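Local coordinates for protein transcriptional regulator (Streptococcus pneumoniae, PDB 2GNP) that probably regulates transcription in response to a sugar-derived effector, being built round a putative sugar-binding domain of Rossmann-like topology, at residues W65-S68 against L69-V73; V187-I190 against C191-F194; E204-Q207 against E208-A212. All blocks are in the same frame, centred on the assembly; numbering follows the deposited sequence.

Overall arrangement
Following the chain, contact 1 comes first, where the loop after strand 60-63 winds into helix 67-75 within a beta-alpha-beta unit. Contact 2 is the tight turn of the hairpin formed by strands 188-190 and 193-195, and contact 3 ends helix 204-207 and leads toward helix 215-218. Each is local, its segments continuous; the three lie in series, none crossing another. W65 joins contacts 1 and 2 by packing its NE1 against C192 SG at 3.4 Å. R193 ties contact 2 to contact 3 through probable hydrogen bonds to Q207 O and A212 O; the centres of the two contacts are about 11 Å apart. Contacts 1 and 3 do not touch, their nearest atoms being about 9 Å apart.

Contact 1 (W65-S68 against L69-V73); sequences WGKS and LSNLV
K67 and N71, one helical turn apart, set their side chains slantwise to each other on the flank of helix 67-75 that meets helix 36-54. The lysine chain leaves with CG anti to the backbone N (chi1 -180°), stays extended to CE, bends only at chi4 and runs past the N71 side chain. N71 CB lies 3.4 Å from K67 O, and the backbone N of N71 donates to K67 O at 2.9 Å. L69 takes a different course. Its CD1 reaches back to the loop, 4.0 Å from W65 N, while its side chain also packs on F63 and L105. S70 rests CB 3.6 Å from G66 O. That oxygen receives S70 N at 2.9 Å as the first regular bond of the helix, with a weak one from L69 N beside it. G66 occupies the N-cap position. Since L69 N finds only that weak bond within the helix, a water takes it up: it accepts from L69 N at 3.1 Å and donates to W65 O at 2.9 Å, bridging the loop to the first turn. Around the pair, S40 of helix 36-54 touches both K67 and N71. L69 N and S70 N are thus met by G66 O, with the water as a second partner of L69 N, and a lysine near this N-terminal end probably feels some unfavourable influence from the helix dipole.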
ATOM      1  N   TRP A  65      -5.018   3.648  -0.034  1.00 18.46           N
ATOM      2  CA  TRP A  65      -6.367   3.645   0.491  1.00 19.33           C
ATOM      3  C   TRP A  65      -6.460   2.473   1.488  1.00 18.78           C
ATOM      4  O   TRP A  65      -5.561   1.631   1.556  1.00 17.16           O
ATOM      5  CB  TRP A  65      -7.386   3.490  -0.692  1.00 20.90           C
ATOM      6  CG  TRP A  65      -7.278   2.144  -1.429  1.00 22.96           C
ATOM      7  CD1 TRP A  65      -6.394   1.771  -2.402  1.00 26.97           C
ATOM      8  CD2 TRP A  65      -8.092   1.007  -1.173  1.00 27.52           C
ATOM      9  NE1 TRP A  65      -6.608   0.450  -2.763  1.00 28.96           N
ATOM     10  CE2 TRP A  65      -7.658  -0.032  -2.023  1.00 28.33           C
ATOM     11  CE3 TRP A  65      -9.154   0.770  -0.310  1.00 25.78           C
ATOM     12  CZ2 TRP A  65      -8.261  -1.292  -2.026  1.00 28.66           C
ATOM     13  CZ3 TRP A  65      -9.761  -0.481  -0.306  1.00 27.93           C
ATOM     14  CH2 TRP A  65      -9.322  -1.491  -1.169  1.00 26.58           C
ATOM     15  N   GLY A  66      -7.523   2.446   2.285  1.00 19.49           N
ATOM     16  CA  GLY A  66      -7.786   1.270   3.112  1.00 19.41           C
ATOM     17  C   GLY A  66      -7.701   1.269   4.608  1.00 20.20           C
ATOM     18  O   GLY A  66      -7.271   2.248   5.257  1.00 18.28           O
ATOM     19  N   LYS A  67      -8.145   0.131   5.178  1.00 21.66           N
ATOM     20  CA  LYS A  67      -8.246  -0.004   6.649  1.00 20.61           C
ATOM     21  C   LYS A  67      -6.947   0.122   7.403  1.00 19.46           C
ATOM     22  O   LYS A  67      -6.900   0.830   8.396  1.00 19.77           O
ATOM     23  CB  LYS A  67      -8.949  -1.317   7.077  1.00 21.86           C
ATOM     24  CG  LYS A  67      -9.092  -1.505   8.614  1.00 22.76           C
ATOM     25  CD  LYS A  67      -9.709  -2.918   8.915  1.00 23.84           C
ATOM     26  CE  LYS A  67      -9.959  -3.184  10.397  1.00 27.29           C
ATOM     27  NZ  LYS A  67      -8.721  -3.373  11.207  1.00 30.20           N
ATOM     28  N   SER A  68      -5.894  -0.593   6.974  1.00 17.94           N
ATOM     29  CA  SER A  68      -4.599  -0.500   7.650  1.00 17.40           C
ATOM     30  C   SER A  68      -4.116   0.953   7.739  1.00 16.47           C
ATOM     31  O   SER A  68      -3.629   1.400   8.780  1.00 18.04           O
ATOM     32  CB  SER A  68      -3.525  -1.333   6.909  1.00 17.10           C
ATOM     33  OG  SER A  68      -3.725  -2.739   7.123  1.00 22.68           O
ATOM     34  N   LEU A  69      -4.357   1.703   6.667  1.00 16.06           N
ATOM     35  CA  LEU A  69      -3.865   3.080   6.658  1.00 15.74           C
ATOM     36  C   LEU A  69      -4.729   3.934   7.573  1.00 14.70           C
ATOM     37  O   LEU A  69      -4.216   4.773   8.336  1.00 14.81           O
ATOM     38  CB  LEU A  69      -3.832   3.624   5.229  1.00 13.92           C
ATOM     39  CG  LEU A  69      -2.792   2.939   4.358  1.00 16.96           C
ATOM     40  CD1 LEU A  69      -2.520   3.791   3.114  1.00 17.79           C
ATOM     41  CD2 LEU A  69      -1.562   2.461   5.128  1.00 17.32           C
ATOM     42  N   SER A  70      -6.042   3.742   7.482  1.00 16.61           N
ATOM     43  CA  SER A  70      -6.955   4.524   8.334  1.00 16.69           C
ATOM     44  C   SER A  70      -6.602   4.290   9.802  1.00 17.49           C
ATOM     45  O   SER A  70      -6.537   5.213  10.613  1.00 15.65           O
ATOM     46  CB  SER A  70      -8.397   4.167   8.038  1.00 17.75           C
ATOM     47  OG  SER A  70      -9.265   4.891   8.922  1.00 17.91           O
ATOM     48  N   ASN A  71      -6.337   3.034  10.134  1.00 17.74           N
ATOM     49  CA  ASN A  71      -6.009   2.674  11.527  1.00 18.32           C
ATOM     50  C   ASN A  71      -4.716   3.339  12.016  1.00 19.09           C
ATOM     51  O   ASN A  71      -4.581   3.706  13.179  1.00 19.58           O
ATOM     52  CB  ASN A  71      -5.950   1.147  11.655  1.00 19.66           C
ATOM     53  CG  ASN A  71      -7.326   0.452  11.494  1.00 21.89           C
ATOM     54  OD1 ASN A  71      -8.425   1.079  11.570  1.00 22.83           O
ATOM     55  ND2 ASN A  71      -7.272  -0.857  11.313  1.00 21.16           N
ATOM     56  N   LEU A  72      -3.720   3.504  11.126  1.00 16.81           N
ATOM     57  CA  LEU A  72      -2.514   4.134  11.592  1.00 18.40           C
ATOM     58  C   LEU A  72      -2.729   5.633  11.680  1.00 16.81           C
ATOM     59  O   LEU A  72      -2.265   6.243  12.639  1.00 17.51           O
ATOM     60  CB  LEU A  72      -1.306   3.723  10.733  1.00 20.02           C
ATOM     61  CG  LEU A  72      -0.743   4.529   9.596  1.00 20.68           C
ATOM     62  CD1 LEU A  72      -0.183   5.923  10.032  1.00 16.41           C
ATOM     63  CD2 LEU A  72       0.342   3.669   8.834  1.00 22.17           C
ATOM     64  N   VAL A  73      -3.430   6.205  10.692  1.00 15.41           N
ATOM     65  CA  VAL A  73      -3.703   7.641  10.698  1.00 14.84           C
ATOM     66  C   VAL A  73      -4.436   8.058  11.996  1.00 16.21           C
ATOM     67  O   VAL A  73      -4.141   9.086  12.603  1.00 17.41           O
ATOM     68  CB  VAL A  73      -4.479   8.104   9.443  1.00 15.29           C
ATOM     69  CG1 VAL A  73      -4.831   9.591   9.610  1.00 16.94           C
ATOM     70  CG2 VAL A  73      -3.550   7.960   8.214  1.00 11.90           C
TER
HETATM   71  O   HOH W   1      -4.877   0.222   3.978  1.00 20.55           O

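Contact 2 (V187-I190 against C191-F194); sequences VGEI and CCRF
E189 OE1 accepts the backbone N of C192 at 2.9 Å, met on the anti side, somewhat out of the carboxylate plane. To get there the glutamate curls forward over the turn: CG sits between the backbone N and the carbonyl carbon (chi1 76°), and the chain bends again at chi2. The backbone also closes the turn. I190 O accepts R193 N at 2.9 Å, the N-H pointing at it with an angle of 161° although the donor stands well above the carbonyl plane. The return bond, I190 N to R193 O at 3.0 Å, lies in its carbonyl plane, and together they make I190 and R193 a hydrogen-bonded antiparallel pair. Cross-strand pairing of E189 with F194, a non-hydrogen-bonded pair, lays E189 CB over one face of the F194 ring, 3.9 Å from its centroid and offset toward the rim, a CH-pi contact. The fold of the side chain brings E189 CG 3.9 Å from F194 CE1 and turns the carboxylate 62° from the ring. W169 meets the ring edge-to-face. On the other face I190 packs against V156, I158 and L215, while R193 stretches away to a salt bridge with E201 and a hydrogen bond to I213 O. C191 and C192 both have positive phi, as befits the type I' turn of a two-residue beta hairpin, whose first strand carries a classic bulge where V187 and G188 face F195.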
ATOM      1  N   VAL A 187      -2.533 -12.523  -7.697  1.00 14.42           N
ATOM      2  CA  VAL A 187      -2.507 -12.869  -6.290  1.00 16.63           C
ATOM      3  C   VAL A 187      -2.823 -11.677  -5.362  1.00 16.52           C
ATOM      4  O   VAL A 187      -3.120 -11.868  -4.180  1.00 17.69           O
ATOM      5  CB  VAL A 187      -1.185 -13.550  -5.828  1.00 18.84           C
ATOM      6  CG1 VAL A 187      -0.891 -14.865  -6.647  1.00 19.59           C
ATOM      7  CG2 VAL A 187      -0.029 -12.611  -5.889  1.00 21.46           C
ATOM      8  N   GLY A 188      -2.688 -10.459  -5.883  1.00 15.46           N
ATOM      9  CA  GLY A 188      -2.888  -9.320  -4.984  1.00 13.88           C
ATOM     10  C   GLY A 188      -2.795  -8.010  -5.734  1.00 14.71           C
ATOM     11  O   GLY A 188      -2.624  -7.967  -6.992  1.00 13.81           O
ATOM     12  N   GLU A 189      -2.971  -6.924  -4.962  1.00 13.88           N
ATOM     13  CA  GLU A 189      -2.805  -5.558  -5.531  1.00 15.24           C
ATOM     14  C   GLU A 189      -2.135  -4.607  -4.579  1.00 13.08           C
ATOM     15  O   GLU A 189      -2.176  -4.794  -3.358  1.00 12.82           O
ATOM     16  CB  GLU A 189      -4.052  -4.927  -6.123  1.00 18.58           C
ATOM     17  CG  GLU A 189      -5.152  -4.349  -5.222  1.00 19.44           C
ATOM     18  CD  GLU A 189      -4.866  -3.216  -4.183  1.00 14.94           C
ATOM     19  OE1 GLU A 189      -4.205  -2.125  -4.342  1.00 21.06           O
ATOM     20  OE2 GLU A 189      -5.383  -3.435  -3.041  1.00 18.52           O
ATOM     21  N   ILE A 190      -1.470  -3.628  -5.187  1.00 12.52           N
ATOM     22  CA  ILE A 190      -0.848  -2.532  -4.445  1.00 12.91           C
ATOM     23  C   ILE A 190      -1.049  -1.303  -5.298  1.00 13.47           C
ATOM     24  O   ILE A 190      -0.867  -1.337  -6.514  1.00 12.80           O
ATOM     25  CB  ILE A 190       0.651  -2.884  -4.147  1.00 13.64           C
ATOM     26  CG1 ILE A 190       1.271  -1.924  -3.112  1.00 15.15           C
ATOM     27  CG2 ILE A 190       1.541  -2.974  -5.480  1.00 13.10           C
ATOM     28  CD1 ILE A 190       2.698  -2.413  -2.612  1.00 15.83           C
ATOM     29  N   CYS A 191      -1.456  -0.183  -4.680  1.00 13.90           N
ATOM     30  CA  CYS A 191      -1.772   1.034  -5.437  1.00 14.96           C
ATOM     31  C   CYS A 191      -2.754   0.753  -6.599  1.00 14.66           C
ATOM     32  O   CYS A 191      -2.661   1.378  -7.634  1.00 15.02           O
ATOM     33  CB  CYS A 191      -0.530   1.717  -5.973  1.00 15.68           C
ATOM     34  SG  CYS A 191       0.479   2.375  -4.609  1.00 17.59           S
ATOM     35  N   CYS A 192      -3.643  -0.194  -6.376  1.00 15.57           N
ATOM     36  CA  CYS A 192      -4.683  -0.572  -7.314  1.00 15.56           C
ATOM     37  C   CYS A 192      -4.164  -1.227  -8.598  1.00 16.44           C
ATOM     38  O   CYS A 192      -4.882  -1.267  -9.606  1.00 17.74           O
ATOM     39  CB  CYS A 192      -5.573   0.676  -7.598  1.00 16.75           C
ATOM     40  SG  CYS A 192      -6.374   1.280  -6.068  1.00 21.64           S
ATOM     41  N   ARG A 193      -2.951  -1.757  -8.542  1.00 13.66           N
ATOM     42  CA  ARG A 193      -2.343  -2.546  -9.639  1.00 14.98           C
ATOM     43  C   ARG A 193      -2.212  -3.971  -9.208  1.00 15.91           C
ATOM     44  O   ARG A 193      -1.810  -4.247  -8.074  1.00 16.53           O
ATOM     45  CB  ARG A 193      -1.055  -1.951 -10.144  1.00 15.69           C
ATOM     46  CG  ARG A 193      -1.365  -0.556 -10.769  1.00 13.79           C
ATOM     47  CD  ARG A 193      -0.041   0.088 -11.153  1.00 14.89           C
ATOM     48  NE  ARG A 193      -0.221   1.407 -11.772  1.00 12.27           N
ATOM     49  CZ  ARG A 193      -0.703   1.595 -12.994  1.00 14.40           C
ATOM     50  NH1 ARG A 193      -1.062   0.519 -13.741  1.00 12.80           N
ATOM     51  NH2 ARG A 193      -0.860   2.840 -13.493  1.00 13.86           N
ATOM     52  N   PHE A 194      -2.589  -4.860 -10.124  1.00 13.96           N
ATOM     53  CA  PHE A 194      -2.763  -6.284  -9.834  1.00 13.37           C
ATOM     54  C   PHE A 194      -1.553  -7.026 -10.303  1.00 14.09           C
ATOM     55  O   PHE A 194      -1.110  -6.823 -11.438  1.00 16.84           O
ATOM     56  CB  PHE A 194      -4.067  -6.782 -10.502  1.00 13.81           C
ATOM     57  CG  PHE A 194      -5.298  -6.160  -9.854  1.00 11.82           C
ATOM     58  CD1 PHE A 194      -5.860  -6.772  -8.746  1.00 15.40           C
ATOM     59  CD2 PHE A 194      -5.810  -4.932 -10.288  1.00 14.36           C
ATOM     60  CE1 PHE A 194      -6.934  -6.201  -8.102  1.00 15.09           C
ATOM     61  CE2 PHE A 194      -6.902  -4.333  -9.594  1.00 15.54           C
ATOM     62  CZ  PHE A 194      -7.454  -4.991  -8.527  1.00 17.00           C
TER

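Contact 3 (E204-Q207 against E208-A212); sequences ENLQ and ERTIA
E208, R209 and L206 hold most of this contact, where helix 204-207 ends. E208 lies alongside E204 and points the same way, its CD 3.8 Å from E204 CG and the two carboxylate planes 27° apart. Their OE1 atoms stand 4.3 Å from each other, so the like charges may repel mildly, an effect that solvent and the nearby K129 could ease, while the hydrogen bond from E208 N to E204 O links their backbones. R209 folds back along the helix, bending at chi3 (51°), which places its guanidinium edge by N205: NH1 donates to OD1 at 3.0 Å, nearly in line with the amide C=O. L206 crosses the arginine at about a right angle and sets CD1 over one guanidinium face, 3.8 Å from CZ. The backbone oxygen of L206 is gripped twice, by R209 N at 2.9 Å and by T210 OG1 at 2.7 Å, which arrive from opposite faces of its carbonyl plane. Q207 to T210 forms a type I turn with only a weak T210 N to Q207 O bond, and a water supplements it by donating to both Q207 O and T210 O. R209 forms a salt bridge with D177 of helix 175-183 and gives NE to Q126 O; E208 touches K129 on helix 129-136, and L206 packs on F194 of strand 193-195, so the turn contacts both helices and the strand.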
ATOM      1  N   GLU A 204      -2.036  -6.373 -19.061  1.00 20.73           N
ATOM      2  CA  GLU A 204      -1.719  -5.051 -19.632  1.00 21.81           C
ATOM      3  C   GLU A 204      -2.941  -4.168 -19.962  1.00 21.14           C
ATOM      4  O   GLU A 204      -2.893  -2.925 -19.784  1.00 20.58           O
ATOM      5  CB  GLU A 204      -0.872  -5.267 -20.889  1.00 22.33           C
ATOM      6  CG  GLU A 204      -0.317  -4.044 -21.521  1.00 25.60           C
ATOM      7  CD  GLU A 204       0.454  -4.429 -22.770  1.00 32.26           C
ATOM      8  OE1 GLU A 204      -0.124  -4.316 -23.865  1.00 34.93           O
ATOM      9  OE2 GLU A 204       1.594  -4.913 -22.621  1.00 37.01           O
ATOM     10  N   ASN A 205      -4.020  -4.762 -20.464  1.00 21.11           N
ATOM     11  CA  ASN A 205      -5.244  -4.018 -20.728  1.00 21.91           C
ATOM     12  C   ASN A 205      -5.786  -3.216 -19.523  1.00 20.49           C
ATOM     13  O   ASN A 205      -6.201  -2.049 -19.650  1.00 22.03           O
ATOM     14  CB  ASN A 205      -6.340  -4.934 -21.292  1.00 22.74           C
ATOM     15  CG  ASN A 205      -7.601  -4.168 -21.703  1.00 25.56           C
ATOM     16  OD1 ASN A 205      -8.463  -3.838 -20.886  1.00 27.48           O
ATOM     17  ND2 ASN A 205      -7.729  -3.906 -23.006  1.00 32.56           N
ATOM     18  N   LEU A 206      -5.816  -3.844 -18.364  1.00 18.09           N
ATOM     19  CA  LEU A 206      -6.292  -3.107 -17.167  1.00 17.32           C
ATOM     20  C   LEU A 206      -5.191  -2.136 -16.696  1.00 15.82           C
ATOM     21  O   LEU A 206      -5.496  -1.000 -16.294  1.00 16.58           O
ATOM     22  CB  LEU A 206      -6.691  -4.100 -16.085  1.00 17.79           C
ATOM     23  CG  LEU A 206      -7.178  -3.515 -14.744  1.00 16.04           C
ATOM     24  CD1 LEU A 206      -8.410  -2.651 -14.983  1.00 15.96           C
ATOM     25  CD2 LEU A 206      -7.427  -4.667 -13.734  1.00 17.64           C
ATOM     26  N   GLN A 207      -3.929  -2.574 -16.753  1.00 16.09           N
ATOM     27  CA  GLN A 207      -2.764  -1.741 -16.356  1.00 16.10           C
ATOM     28  C   GLN A 207      -2.871  -0.370 -17.025  1.00 17.42           C
ATOM     29  O   GLN A 207      -2.701   0.671 -16.380  1.00 17.19           O
ATOM     30  CB  GLN A 207      -1.463  -2.441 -16.793  1.00 17.51           C
ATOM     31  CG  GLN A 207      -0.261  -1.579 -16.696  1.00 20.91           C
ATOM     32  CD  GLN A 207       0.953  -2.257 -17.255  1.00 28.31           C
ATOM     33  OE1 GLN A 207       1.027  -2.528 -18.455  1.00 31.32           O
ATOM     34  NE2 GLN A 207       1.927  -2.527 -16.391  1.00 32.21           N
ATOM     35  N   GLU A 208      -3.168  -0.384 -18.324  1.00 17.16           N
ATOM     36  CA  GLU A 208      -3.211   0.851 -19.155  1.00 18.57           C
ATOM     37  C   GLU A 208      -4.512   1.695 -18.964  1.00 18.11           C
ATOM     38  O   GLU A 208      -4.660   2.806 -19.502  1.00 20.30           O
ATOM     39  CB  GLU A 208      -2.934   0.462 -20.661  1.00 18.40           C
ATOM     40  CG  GLU A 208      -1.574  -0.204 -20.834  1.00 20.25           C
ATOM     41  CD  GLU A 208      -1.092  -0.353 -22.286  1.00 23.86           C
ATOM     42  OE1 GLU A 208      -1.953  -0.544 -23.162  1.00 26.37           O
ATOM     43  OE2 GLU A 208       0.151  -0.285 -22.502  1.00 29.28           O
ATOM     44  N   ARG A 209      -5.460   1.191 -18.194  1.00 15.58           N
ATOM     45  CA  ARG A 209      -6.718   1.856 -17.964  1.00 16.23           C
ATOM     46  C   ARG A 209      -6.760   2.460 -16.536  1.00 13.86           C
ATOM     47  O   ARG A 209      -7.780   3.036 -16.161  1.00 15.12           O
ATOM     48  CB  ARG A 209      -7.920   0.886 -18.059  1.00 17.01           C
ATOM     49  CG  ARG A 209      -8.394   0.529 -19.466  1.00 21.86           C
ATOM     50  CD  ARG A 209      -9.159  -0.822 -19.483  1.00 18.22           C
ATOM     51  NE  ARG A 209     -10.242  -0.977 -18.503  1.00 22.73           N
ATOM     52  CZ  ARG A 209     -10.630  -2.145 -18.024  1.00 25.22           C
ATOM     53  NH1 ARG A 209      -9.986  -3.245 -18.387  1.00 23.64           N
ATOM     54  NH2 ARG A 209     -11.624  -2.222 -17.151  1.00 29.10           N
ATOM     55  N   THR A 210      -5.668   2.254 -15.786  1.00 14.59           N
ATOM     56  CA  THR A 210      -5.691   2.542 -14.327  1.00 13.61           C
ATOM     57  C   THR A 210      -5.016   3.908 -14.036  1.00 13.51           C
ATOM     58  O   THR A 210      -3.932   4.214 -14.546  1.00 12.90           O
ATOM     59  CB  THR A 210      -5.020   1.398 -13.572  1.00 14.57           C
ATOM     60  OG1 THR A 210      -5.747   0.193 -13.855  1.00 15.33           O
ATOM     61  CG2 THR A 210      -5.011   1.656 -12.032  1.00 14.14           C
ATOM     62  N   ILE A 211      -5.716   4.702 -13.198  1.00 12.69           N
ATOM     63  CA  ILE A 211      -5.272   6.035 -12.898  1.00 11.86           C
ATOM     64  C   ILE A 211      -4.537   5.944 -11.549  1.00 12.15           C
ATOM     65  O   ILE A 211      -5.088   6.235 -10.488  1.00 12.81           O
ATOM     66  CB  ILE A 211      -6.427   7.075 -12.834  1.00 13.26           C
ATOM     67  CG1 ILE A 211      -7.205   7.108 -14.158  1.00 13.77           C
ATOM     68  CG2 ILE A 211      -5.824   8.476 -12.563  1.00 11.48           C
ATOM     69  CD1 ILE A 211      -6.361   7.398 -15.368  1.00 15.44           C
ATOM     70  N   ALA A 212      -3.308   5.469 -11.601  1.00 11.68           N
ATOM     71  CA  ALA A 212      -2.502   5.287 -10.371  1.00 12.21           C
ATOM     72  C   ALA A 212      -1.040   5.410 -10.691  1.00 10.59           C
ATOM     73  O   ALA A 212      -0.606   5.242 -11.833  1.00 10.60           O
ATOM     74  CB  ALA A 212      -2.750   3.876  -9.814  1.00 11.99           C
TER
HETATM   75  O   HOH W   2      -1.864   3.480 -16.141  1.00 17.55           O